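PDB 4MT4: CmeC from Campylobacter jejuni, which probably forms the trimeric outer-membrane channel through which an efflux system expels its substrates from the cell. Local coordinates for residues E44-N47 and K48-D51. Residues are numbered along the deposited sequence; the frame is centred on the assembly and turned at random.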
loop_
_atom_site.group_PDB
_atom_site.type_symbol
_atom_site.label_atom_id
_atom_site.label_comp_id
_atom_site.label_asym_id
_atom_site.label_seq_id
_atom_site.Cartn_x
_atom_site.Cartn_y
_atom_site.Cartn_z
ATOM N N GLU B 44 12.824 -0.445 -33.130
ATOM C CA GLU B 44 11.606 -1.107 -33.577
ATOM C C GLU B 44 11.166 -2.172 -32.576
ATOM O O GLU B 44 9.975 -2.447 -32.436
ATOM C CB GLU B 44 11.800 -1.727 -34.963
ATOM C CG GLU B 44 10.503 -1.896 -35.739
ATOM C CD GLU B 44 9.804 -0.573 -35.989
ATOM O OE1 GLU B 44 8.705 -0.364 -35.432
ATOM O OE2 GLU B 44 10.353 0.259 -36.743
ATOM N N ASN B 45 12.133 -2.766 -31.880
ATOM C CA ASN B 45 11.833 -3.745 -30.843
ATOM C C ASN B 45 11.119 -3.088 -29.666
ATOM O O ASN B 45 10.194 -3.659 -29.087
ATOM C CB ASN B 45 13.112 -4.432 -30.359
ATOM C CG ASN B 45 13.974 -4.931 -31.504
ATOM O OD1 ASN B 45 13.734 -6.003 -32.058
ATOM N ND2 ASN B 45 14.991 -4.152 -31.860
ATOM N N LEU B 46 11.560 -1.883 -29.321
ATOM C CA LEU B 46 10.944 -1.116 -28.247
ATOM C C LEU B 46 9.518 -0.719 -28.617
ATOM O O LEU B 46 8.620 -0.756 -27.780
ATOM C CB LEU B 46 11.774 0.130 -27.928
ATOM C CG LEU B 46 11.211 1.091 -26.876
ATOM C CD1 LEU B 46 10.992 0.378 -25.549
ATOM C CD2 LEU B 46 12.123 2.297 -26.699
ATOM N N ASN B 47 9.317 -0.346 -29.877
ATOM C CA ASN B 47 7.999 0.049 -30.360
ATOM C C ASN B 47 6.995 -1.095 -30.277
ATOM O O ASN B 47 5.827 -0.886 -29.949
ATOM C CB ASN B 47 8.088 0.563 -31.798
ATOM C CG ASN B 47 8.923 1.824 -31.914
ATOM O OD1 ASN B 47 9.121 2.542 -30.935
ATOM N ND2 ASN B 47 9.412 2.103 -33.118
ATOM N N LYS B 48 7.462 -2.304 -30.572
ATOM C CA LYS B 48 6.606 -3.484 -30.533
ATOM C C LYS B 48 6.190 -3.837 -29.111
ATOM O O LYS B 48 5.049 -4.231 -28.873
ATOM C CB LYS B 48 7.310 -4.682 -31.172
ATOM C CG LYS B 48 7.530 -4.556 -32.668
ATOM C CD LYS B 48 8.162 -5.815 -33.232
ATOM C CE LYS B 48 8.567 -5.628 -34.683
ATOM N NZ LYS B 48 7.412 -5.236 -35.536
ATOM N N VAL B 49 7.113 -3.694 -28.165
ATOM C CA VAL B 49 6.838 -4.079 -26.785
ATOM C C VAL B 49 5.966 -3.033 -26.091
ATOM O O VAL B 49 5.291 -3.331 -25.108
ATOM C CB VAL B 49 8.144 -4.298 -25.982
ATOM C CG1 VAL B 49 8.725 -2.977 -25.508
ATOM C CG2 VAL B 49 7.892 -5.222 -24.802
ATOM N N VAL B 50 5.965 -1.810 -26.614
ATOM C CA VAL B 50 5.101 -0.762 -26.084
ATOM C C VAL B 50 3.665 -0.994 -26.547
ATOM O O VAL B 50 2.715 -0.833 -25.777
ATOM C CB VAL B 50 5.573 0.646 -26.518
ATOM C CG1 VAL B 50 4.504 1.689 -26.232
ATOM C CG2 VAL B 50 6.873 1.005 -25.817
ATOM N N ASP B 51 3.517 -1.386 -27.809
ATOM C CA ASP B 51 2.208 -1.713 -28.366
ATOM C C ASP B 51 1.589 -2.901 -27.640
ATOM O O ASP B 51 0.379 -2.945 -27.426
ATOM C CB ASP B 51 2.311 -2.013 -29.863
ATOM C CG ASP B 51 2.499 -0.762 -30.698
ATOM O OD1 ASP B 51 2.265 0.345 -30.170
ATOM O OD2 ASP B 51 2.869 -0.885 -31.885
HETATM O O HOH W 1 5.204 1.806 -30.210
#
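E44 and K48 begin a ladder of four backbone bonds, running from E44-K48 to N47-D51, in the first turns of helix 44-56. The carbonyls of E44, N45, L46 and N47 each accept the amide four residues on, from K48, V49, V50 and D51; in the last of these pairs D51 N lies 3.2 Å from N47 O, and the N-H points at the oxygen within 22° of straight. N47 O takes a second proton from a water 2.8 Å away, and the same water gives a weak bond to D51 OD1, bridging backbone and carboxylate. Just before the helix, D43 OD1 accepts N45 ND2 and, weakly, the amide of L46. N47 ND2 reaches back to E44 OE1 in a weak bond of 3.5 Å, whereas K48 NZ stays 5.0 Å from that E44 OE1, too far for a salt bridge, though the opposite charges may still attract. On the buried side the side chains meet through apolar contacts. The first torsion of L46 (chi1 176°) turns CG away from the backbone nitrogen and carries CD1 to 4.0 Å from V49 CG1 and 4.2 Å from V50 CG2. Y163 touches L46 and V160 touches V50, both from helix 129-195, while L232 of helix 201-236 packs on V49. The chemistry thus implies an amphipathic helix, its apolar side joined to the long helices of the chain and its polar side carrying the water bridge to D51 and the weak bond between N47 and E44.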